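Local coordinates for protein beta-L-arabinobiosidase (PDB 5MQR) that probably hydrolyses glycosidic linkages of complex plant pectin in a gut bacterium, acting as a beta-L-arabinobiosidase, at residues A[918-932]-A[995-1007]. Residues are numbered along the deposited sequence; the frame is centred on the assembly and turned at random.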
ATOM      1  N   ALA A 918     -23.425  11.675 -28.266  1.00 25.36           N
ATOM      2  CA  ALA A 918     -22.740  11.861 -29.564  1.00 25.19           C
ATOM      3  C   ALA A 918     -21.400  11.141 -29.587  1.00 24.36           C
ATOM      4  O   ALA A 918     -20.905  10.742 -28.516  1.00 23.51           O
ATOM      5  CB  ALA A 918     -22.546  13.345 -29.855  1.00 25.28           C
ATOM      6  N   PRO A 919     -20.798  10.986 -30.793  1.00 23.99           N
ATOM      7  CA  PRO A 919     -19.524  10.290 -30.838  1.00 23.82           C
ATOM      8  C   PRO A 919     -18.401  10.879 -29.970  1.00 22.88           C
ATOM      9  O   PRO A 919     -17.619  10.098 -29.426  1.00 21.99           O
ATOM     10  CB  PRO A 919     -19.166  10.299 -32.334  1.00 24.30           C
ATOM     11  CG  PRO A 919     -20.490  10.256 -33.007  1.00 24.90           C
ATOM     12  CD  PRO A 919     -21.344  11.163 -32.151  1.00 24.80           C
ATOM     13  N   TYR A 920     -18.352  12.198 -29.792  1.00 22.87           N
ATOM     14  CA  TYR A 920     -17.313  12.807 -28.923  1.00 23.23           C
ATOM     15  C   TYR A 920     -17.762  13.282 -27.526  1.00 23.17           C
ATOM     16  O   TYR A 920     -16.995  13.940 -26.824  1.00 23.77           O
ATOM     17  CB  TYR A 920     -16.511  13.865 -29.706  1.00 23.19           C
ATOM     18  CG  TYR A 920     -15.590  13.175 -30.682  1.00 23.12           C
ATOM     19  CD1 TYR A 920     -16.046  12.738 -31.917  1.00 23.89           C
ATOM     20  CD2 TYR A 920     -14.295  12.889 -30.334  1.00 22.88           C
ATOM     21  CE1 TYR A 920     -15.222  12.058 -32.789  1.00 24.22           C
ATOM     22  CE2 TYR A 920     -13.457  12.207 -31.189  1.00 23.37           C
ATOM     23  CZ  TYR A 920     -13.913  11.788 -32.413  1.00 24.12           C
ATOM     24  OH  TYR A 920     -13.048  11.123 -33.256  1.00 25.13           O
ATOM     25  N   GLY A 921     -18.955  12.870 -27.097  1.00 23.47           N
ATOM     26  CA  GLY A 921     -19.497  13.177 -25.764  1.00 22.94           C
ATOM     27  C   GLY A 921     -20.909  13.750 -25.797  1.00 23.56           C
ATOM     28  O   GLY A 921     -21.769  13.270 -26.531  1.00 24.06           O
ATOM     29  N   LEU A 922     -21.132  14.813 -25.030  1.00 23.69           N
ATOM     30  CA  LEU A 922     -22.467  15.330 -24.735  1.00 24.64           C
ATOM     31  C   LEU A 922     -22.699  16.630 -25.479  1.00 24.81           C
ATOM     32  O   LEU A 922     -21.881  17.559 -25.389  1.00 24.86           O
ATOM     33  CB  LEU A 922     -22.636  15.581 -23.233  1.00 24.76           C
ATOM     34  CG  LEU A 922     -22.489  14.333 -22.364  1.00 24.90           C
ATOM     35  CD1 LEU A 922     -22.207  14.721 -20.933  1.00 25.24           C
ATOM     36  CD2 LEU A 922     -23.708  13.437 -22.426  1.00 25.69           C
ATOM     37  N   THR A 923     -23.799  16.683 -26.222  1.00 24.97           N
ATOM     38  CA  THR A 923     -24.162  17.861 -26.995  1.00 25.22           C
ATOM     39  C   THR A 923     -24.782  18.893 -26.043  1.00 25.38           C
ATOM     40  O   THR A 923     -25.141  18.565 -24.889  1.00 25.34           O
ATOM     41  CB  THR A 923     -25.161  17.499 -28.088  1.00 25.71           C
ATOM     42  OG1 THR A 923     -26.245  16.768 -27.504  1.00 26.09           O
ATOM     43  CG2 THR A 923     -24.512  16.658 -29.178  1.00 25.45           C
ATOM     44  N   THR A 924     -24.838  20.142 -26.506  1.00 25.21           N
ATOM     45  CA  THR A 924     -25.497  21.228 -25.767  1.00 25.08           C
ATOM     46  C   THR A 924     -26.996  21.314 -26.040  1.00 25.66           C
ATOM     47  O   THR A 924     -27.686  22.058 -25.360  1.00 25.69           O
ATOM     48  CB  THR A 924     -24.878  22.597 -26.068  1.00 24.69           C
ATOM     49  OG1 THR A 924     -24.499  22.672 -27.451  1.00 24.69           O
ATOM     50  CG2 THR A 924     -23.670  22.828 -25.183  1.00 24.08           C
ATOM     51  N   ALA A 925     -27.483  20.556 -27.019  1.00 25.70           N
ATOM     52  CA  ALA A 925     -28.890  20.536 -27.381  1.00 26.46           C
ATOM     53  C   ALA A 925     -29.209  19.178 -27.958  1.00 26.64           C
ATOM     54  O   ALA A 925     -28.340  18.505 -28.534  1.00 26.63           O
ATOM     55  CB  ALA A 925     -29.199  21.625 -28.404  1.00 26.85           C
ATOM     56  N   GLU A 926     -30.445  18.752 -27.790  1.00 27.10           N
ATOM     57  CA  GLU A 926     -30.825  17.425 -28.245  1.00 27.41           C
ATOM     58  C   GLU A 926     -30.632  17.303 -29.761  1.00 27.63           C
ATOM     59  O   GLU A 926     -31.051  18.168 -30.523  1.00 27.65           O
ATOM     60  CB  GLU A 926     -32.263  17.095 -27.826  1.00 28.15           C
ATOM     61  CG  GLU A 926     -33.317  18.046 -28.385  1.00 28.80           C
ATOM     62  CD  GLU A 926     -34.702  17.761 -27.890  1.00 29.29           C
ATOM     63  OE1 GLU A 926     -34.997  16.612 -27.492  1.00 29.03           O
ATOM     64  OE2 GLU A 926     -35.506  18.715 -27.918  1.00 29.94           O
ATOM     65  N   ARG A 927     -30.012  16.214 -30.190  1.00 27.79           N
ATOM     66  CA  ARG A 927     -29.659  16.032 -31.604  1.00 28.21           C
ATOM     67  C   ARG A 927     -30.873  15.929 -32.550  1.00 29.90           C
ATOM     68  O   ARG A 927     -30.766  16.284 -33.731  1.00 29.94           O
ATOM     69  CB  ARG A 927     -28.735  14.835 -31.746  1.00 27.75           C
ATOM     70  CG  ARG A 927     -27.403  15.082 -31.053  1.00 27.27           C
ATOM     71  CD  ARG A 927     -26.517  13.859 -31.077  1.00 26.87           C
ATOM     72  NE  ARG A 927     -25.937  13.639 -32.395  1.00 27.12           N
ATOM     73  CZ  ARG A 927     -25.436  12.482 -32.837  1.00 27.28           C
ATOM     74  NH1 ARG A 927     -25.426  11.379 -32.081  1.00 27.23           N
ATOM     75  NH2 ARG A 927     -24.938  12.422 -34.065  1.00 27.39           N
ATOM     76  N   ARG A 928     -32.017  15.471 -32.023  1.00 31.02           N
ATOM     77  CA  ARG A 928     -33.289  15.411 -32.773  1.00 32.59           C
ATOM     78  C   ARG A 928     -33.915  16.751 -33.141  1.00 33.74           C
ATOM     79  O   ARG A 928     -34.820  16.795 -33.974  1.00 35.05           O
ATOM     80  CB  ARG A 928     -34.349  14.615 -31.988  1.00 33.02           C
ATOM     81  CG  ARG A 928     -34.829  15.262 -30.682  1.00 32.90           C
ATOM     82  CD  ARG A 928     -36.003  14.488 -30.103  1.00 33.42           C
ATOM     83  NE  ARG A 928     -35.593  13.170 -29.626  1.00 32.97           N
ATOM     84  CZ  ARG A 928     -34.986  12.929 -28.461  1.00 32.15           C
ATOM     85  NH1 ARG A 928     -34.701  13.910 -27.603  1.00 31.83           N
ATOM     86  NH2 ARG A 928     -34.667  11.685 -28.139  1.00 31.79           N
ATOM     87  N   HIS A 929     -33.500  17.833 -32.494  1.00 34.22           N
ATOM     88  CA  HIS A 929     -34.189  19.082 -32.686  1.00 35.12           C
ATOM     89  C   HIS A 929     -33.881  19.673 -34.074  1.00 36.11           C
ATOM     90  O   HIS A 929     -32.710  19.735 -34.476  1.00 35.21           O
ATOM     91  CB  HIS A 929     -33.879  20.080 -31.578  1.00 34.79           C
ATOM     92  CG  HIS A 929     -34.878  21.181 -31.501  1.00 35.02           C
ATOM     93  ND1 HIS A 929     -34.743  22.339 -32.222  1.00 35.19           N
ATOM     94  CD2 HIS A 929     -36.048  21.283 -30.834  1.00 35.62           C
ATOM     95  CE1 HIS A 929     -35.784  23.120 -32.002  1.00 35.90           C
ATOM     96  NE2 HIS A 929     -36.590  22.504 -31.157  1.00 36.24           N
ATOM     97  N   PRO A 930     -34.932  20.090 -34.817  1.00 37.09           N
ATOM     98  CA  PRO A 930     -34.694  20.585 -36.181  1.00 37.65           C
ATOM     99  C   PRO A 930     -33.779  21.808 -36.277  1.00 37.14           C
ATOM    100  O   PRO A 930     -33.176  22.024 -37.315  1.00 37.81           O
ATOM    101  CB  PRO A 930     -36.112  20.935 -36.700  1.00 38.95           C
ATOM    102  CG  PRO A 930     -37.074  20.228 -35.789  1.00 39.19           C
ATOM    103  CD  PRO A 930     -36.373  20.061 -34.472  1.00 38.13           C
ATOM    104  N   GLU A 931     -33.719  22.625 -35.235  1.00 36.52           N
ATOM    105  CA  GLU A 931     -32.761  23.733 -35.183  1.00 36.45           C
ATOM    106  C   GLU A 931     -31.349  23.381 -34.669  1.00 35.46           C
ATOM    107  O   GLU A 931     -30.515  24.292 -34.479  1.00 34.90           O
ATOM    108  CB  GLU A 931     -33.337  24.902 -34.381  1.00 37.17           C
ATOM    109  CG  GLU A 931     -34.696  25.402 -34.869  1.00 38.17           C
ATOM    110  CD  GLU A 931     -35.265  26.494 -33.966  1.00 39.11           C
ATOM    111  OE1 GLU A 931     -34.475  27.365 -33.524  1.00 38.57           O
ATOM    112  OE2 GLU A 931     -36.503  26.490 -33.699  1.00 40.59           O
ATOM    113  N   PHE A 932     -31.064  22.090 -34.466  1.00 34.85           N
ATOM    114  CA  PHE A 932     -29.738  21.629 -34.017  1.00 33.62           C
ATOM    115  C   PHE A 932     -28.666  22.083 -34.998  1.00 33.45           C
ATOM    116  O   PHE A 932     -28.717  21.735 -36.162  1.00 34.41           O
ATOM    117  CB  PHE A 932     -29.709  20.092 -33.875  1.00 33.01           C
ATOM    118  CG  PHE A 932     -28.403  19.546 -33.344  1.00 32.10           C
ATOM    119  CD1 PHE A 932     -27.368  19.208 -34.216  1.00 31.44           C
ATOM    120  CD2 PHE A 932     -28.201  19.368 -31.970  1.00 31.07           C
ATOM    121  CE1 PHE A 932     -26.166  18.705 -33.729  1.00 30.96           C
ATOM    122  CE2 PHE A 932     -27.002  18.853 -31.491  1.00 30.42           C
ATOM    123  CZ  PHE A 932     -25.983  18.529 -32.364  1.00 30.23           C
ATOM    124  N   GLY A 995      -9.717  23.284 -25.649  1.00 23.07           N
ATOM    125  CA  GLY A 995     -10.158  24.449 -26.402  1.00 23.38           C
ATOM    126  C   GLY A 995     -11.552  24.883 -25.999  1.00 23.18           C
ATOM    127  O   GLY A 995     -12.041  24.542 -24.916  1.00 23.02           O
ATOM    128  N   GLU A 996     -12.193  25.624 -26.891  1.00 23.40           N
ATOM    129  CA  GLU A 996     -13.454  26.265 -26.579  1.00 23.71           C
ATOM    130  C   GLU A 996     -14.652  25.344 -26.756  1.00 23.40           C
ATOM    131  O   GLU A 996     -15.453  25.185 -25.839  1.00 23.28           O
ATOM    132  CB  GLU A 996     -13.598  27.545 -27.393  1.00 24.29           C
ATOM    133  CG  GLU A 996     -12.513  28.565 -27.081  1.00 24.51           C
ATOM    134  CD  GLU A 996     -12.657  29.819 -27.915  1.00 25.17           C
ATOM    135  OE1 GLU A 996     -13.718  30.513 -27.828  1.00 24.80           O
ATOM    136  OE2 GLU A 996     -11.699  30.085 -28.672  1.00 25.96           O
ATOM    137  N   TYR A 997     -14.779  24.771 -27.943  1.00 23.70           N
ATOM    138  CA  TYR A 997     -15.865  23.856 -28.265  1.00 24.12           C
ATOM    139  C   TYR A 997     -15.520  23.037 -29.485  1.00 24.18           C
ATOM    140  O   TYR A 997     -14.646  23.424 -30.264  1.00 23.79           O
ATOM    141  CB  TYR A 997     -17.188  24.620 -28.463  1.00 24.98           C
ATOM    142  CG  TYR A 997     -17.386  25.420 -29.752  1.00 25.46           C
ATOM    143  CD1 TYR A 997     -16.453  26.361 -30.196  1.00 25.94           C
ATOM    144  CD2 TYR A 997     -18.556  25.279 -30.487  1.00 26.54           C
ATOM    145  CE1 TYR A 997     -16.675  27.101 -31.357  1.00 26.37           C
ATOM    146  CE2 TYR A 997     -18.792  26.010 -31.645  1.00 26.82           C
ATOM    147  CZ  TYR A 997     -17.852  26.918 -32.083  1.00 26.94           C
ATOM    148  OH  TYR A 997     -18.120  27.650 -33.233  1.00 27.08           O
ATOM    149  N   LEU A 998     -16.206  21.909 -29.652  1.00 24.76           N
ATOM    150  CA  LEU A 998     -15.864  20.967 -30.723  1.00 25.22           C
ATOM    151  C   LEU A 998     -17.078  20.311 -31.372  1.00 25.30           C
ATOM    152  O   LEU A 998     -18.174  20.258 -30.803  1.00 25.56           O
ATOM    153  CB  LEU A 998     -14.931  19.873 -30.172  1.00 25.48           C
ATOM    154  CG  LEU A 998     -15.562  19.015 -29.072  1.00 26.30           C
ATOM    155  CD1 LEU A 998     -15.400  17.539 -29.376  1.00 27.13           C
ATOM    156  CD2 LEU A 998     -15.045  19.325 -27.674  1.00 26.46           C
ATOM    157  N   ASP A 999     -16.837  19.780 -32.556  1.00 25.35           N
ATOM    158  CA  ASP A 999     -17.836  19.084 -33.337  1.00 25.81           C
ATOM    159  C   ASP A 999     -18.180  17.740 -32.678  1.00 25.60           C
ATOM    160  O   ASP A 999     -17.291  16.956 -32.357  1.00 24.94           O
ATOM    161  CB  ASP A 999     -17.312  18.881 -34.759  1.00 26.37           C
ATOM    162  CG  ASP A 999     -18.359  18.327 -35.686  1.00 27.30           C
ATOM    163  OD1 ASP A 999     -18.807  17.175 -35.483  1.00 27.86           O
ATOM    164  OD2 ASP A 999     -18.762  19.048 -36.607  1.00 27.60           O
ATOM    165  N   GLU A1000     -19.474  17.508 -32.458  1.00 25.55           N
ATOM    166  CA  GLU A1000     -19.952  16.351 -31.702  1.00 25.81           C
ATOM    167  C   GLU A1000     -19.760  15.007 -32.419  1.00 26.21           C
ATOM    168  O   GLU A1000     -19.621  13.961 -31.758  1.00 25.79           O
ATOM    169  CB  GLU A1000     -21.432  16.532 -31.286  1.00 26.28           C
ATOM    170  CG  GLU A1000     -22.498  16.269 -32.366  1.00 27.26           C
ATOM    171  CD  GLU A1000     -22.620  17.338 -33.466  1.00 27.86           C
ATOM    172  OE1 GLU A1000     -22.028  18.448 -33.344  1.00 27.66           O
ATOM    173  OE2 GLU A1000     -23.348  17.073 -34.465  1.00 29.03           O
ATOM    174  N   VAL A1001     -19.779  15.047 -33.756  1.00 26.55           N
ATOM    175  CA  VAL A1001     -19.577  13.855 -34.608  1.00 27.05           C
ATOM    176  C   VAL A1001     -18.095  13.621 -34.953  1.00 26.56           C
ATOM    177  O   VAL A1001     -17.647  12.468 -34.957  1.00 25.78           O
ATOM    178  CB  VAL A1001     -20.389  13.952 -35.923  1.00 27.84           C
ATOM    179  CG1 VAL A1001     -20.111  12.777 -36.881  1.00 28.12           C
ATOM    180  CG2 VAL A1001     -21.880  14.044 -35.625  1.00 28.15           C
ATOM    181  N   THR A1002     -17.367  14.697 -35.278  1.00 26.30           N
ATOM    182  CA  THR A1002     -16.012  14.570 -35.838  1.00 26.09           C
ATOM    183  C   THR A1002     -14.929  14.791 -34.852  1.00 24.95           C
ATOM    184  O   THR A1002     -13.826  14.423 -35.125  1.00 25.19           O
ATOM    185  CB  THR A1002     -15.714  15.520 -37.013  1.00 26.53           C
ATOM    186  OG1 THR A1002     -15.676  16.877 -36.564  1.00 25.90           O
ATOM    187  CG2 THR A1002     -16.760  15.368 -38.074  1.00 27.72           C
ATOM    188  N   GLY A1003     -15.227  15.419 -33.730  1.00 24.54           N
ATOM    189  CA  GLY A1003     -14.218  15.728 -32.725  1.00 23.96           C
ATOM    190  C   GLY A1003     -13.389  16.973 -33.032  1.00 23.86           C
ATOM    191  O   GLY A1003     -12.532  17.350 -32.234  1.00 22.76           O
ATOM    192  N   TYR A1004     -13.653  17.619 -34.170  1.00 24.02           N
ATOM    193  CA  TYR A1004     -12.885  18.781 -34.580  1.00 24.46           C
ATOM    194  C   TYR A1004     -13.081  19.929 -33.610  1.00 23.72           C
ATOM    195  O   TYR A1004     -14.197  20.377 -33.397  1.00 24.02           O
ATOM    196  CB  TYR A1004     -13.306  19.234 -35.979  1.00 24.73           C
ATOM    197  CG  TYR A1004     -12.538  20.417 -36.510  1.00 25.07           C
ATOM    198  CD1 TYR A1004     -11.135  20.440 -36.508  1.00 24.99           C
ATOM    199  CD2 TYR A1004     -13.208  21.511 -37.057  1.00 25.51           C
ATOM    200  CE1 TYR A1004     -10.437  21.535 -37.028  1.00 25.09           C
ATOM    201  CE2 TYR A1004     -12.517  22.596 -37.591  1.00 25.58           C
ATOM    202  CZ  TYR A1004     -11.137  22.611 -37.570  1.00 25.35           C
ATOM    203  OH  TYR A1004     -10.488  23.697 -38.103  1.00 25.15           O
ATOM    204  N   TRP A1005     -11.997  20.406 -33.045  1.00 23.32           N
ATOM    205  CA  TRP A1005     -12.050  21.624 -32.225  1.00 23.75           C
ATOM    206  C   TRP A1005     -12.329  22.794 -33.164  1.00 24.17           C
ATOM    207  O   TRP A1005     -11.584  23.038 -34.101  1.00 23.97           O
ATOM    208  CB  TRP A1005     -10.760  21.820 -31.434  1.00 23.19           C
ATOM    209  CG  TRP A1005     -10.656  20.903 -30.253  1.00 23.01           C
ATOM    210  CD1 TRP A1005      -9.964  19.745 -30.178  1.00 22.79           C
ATOM    211  CD2 TRP A1005     -11.280  21.081 -28.971  1.00 22.74           C
ATOM    212  NE1 TRP A1005     -10.113  19.188 -28.948  1.00 22.35           N
ATOM    213  CE2 TRP A1005     -10.931  19.982 -28.190  1.00 22.29           C
ATOM    214  CE3 TRP A1005     -12.124  22.055 -28.428  1.00 22.72           C
ATOM    215  CZ2 TRP A1005     -11.352  19.843 -26.869  1.00 22.05           C
ATOM    216  CZ3 TRP A1005     -12.561  21.900 -27.134  1.00 22.51           C
ATOM    217  CH2 TRP A1005     -12.173  20.805 -26.365  1.00 21.95           C
ATOM    218  N   LEU A1006     -13.434  23.481 -32.920  1.00 25.13           N
ATOM    219  CA  LEU A1006     -14.028  24.339 -33.950  1.00 26.27           C
ATOM    220  C   LEU A1006     -13.361  25.696 -34.223  1.00 26.72           C
ATOM    221  O   LEU A1006     -13.724  26.342 -35.188  1.00 28.81           O
ATOM    222  CB  LEU A1006     -15.522  24.506 -33.696  1.00 26.41           C
ATOM    223  CG  LEU A1006     -16.306  23.212 -33.954  1.00 26.46           C
ATOM    224  CD1 LEU A1006     -17.611  23.174 -33.156  1.00 26.37           C
ATOM    225  CD2 LEU A1006     -16.543  23.039 -35.447  1.00 26.79           C
ATOM    226  N   LYS A1007     -12.398  26.123 -33.425  1.00 26.80           N
ATOM    227  CA  LYS A1007     -11.509  27.222 -33.847  1.00 27.78           C
ATOM    228  C   LYS A1007     -10.230  26.736 -34.540  1.00 27.64           C
ATOM    229  O   LYS A1007      -9.337  27.533 -34.803  1.00 27.60           O
ATOM    230  CB  LYS A1007     -11.129  28.096 -32.660  1.00 28.38           C
ATOM    231  CG  LYS A1007     -12.325  28.712 -31.958  1.00 29.20           C
ATOM    232  CD  LYS A1007     -12.962  29.808 -32.778  1.00 29.93           C
ATOM    233  CE  LYS A1007     -14.037  30.497 -31.960  1.00 30.50           C
ATOM    234  NZ  LYS A1007     -14.551  31.687 -32.653  1.00 31.08           N
TER
HETATM  235  O   HOH W   1     -25.475  15.394 -34.341  1.00 29.89           O
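Y920 lays one ring face on the backbone of G1003, and E1000 threads its side chain between A918, T923 and F932; these two residues bury the most surface in the contact. Over the ring, G1003 CA stands 3.5 Å from the Y920 centroid and 10° off the normal, a CH-pi contact, and G1003 N comes over the same face to 3.3 Å from Y920 CD1. Near the ring plane, V1001 O meets the edge at Y920 CE1. The one direct hydrogen bond across the segments fixes the register: Y920 N gives to E1000 O at 2.9 Å. Both partners belong to tight turns. A918-G921 is a type I beta turn linking the two short strands 917-918 and 921-922 of a hairpin, while D999 OD1 accepts from V1001 N and T1002 N, an Asx turn and Asx motif that curl the opposing loop. The contact thus clips two connections within the MGH1-like glycoside hydrolase domain, the second lying between strand 991-992 and helix 1022-1029. E1000 is the most extensively covered residue. Its CB lies 3.7 Å from both A918 CB and T923 CG2, and CG, set between the backbone N and carbonyl carbon (chi1 79°), stays 3.8 Å from T923 CG2 before the chain bends at chi2. Its carboxylate, 84° from the F932 ring plane, brings E1000 OE2 to the ring edge, 3.3 Å from F932 CE1, while E1000 OE1 pairs with R933. Toward R927, whose guanidinium also bonds S917, the contact loosens: R927 NE and E1000 OE2 are 4.8 Å apart, and water 1 bridges them, accepting from R927 NE and donating to E1000 OE2. Along the solvent side, exposed V1001 turns its CB away from the hairpin, its CG2 merely brushing R927 NH2, and exposed P919 rests its ring on E1000 O and V1001.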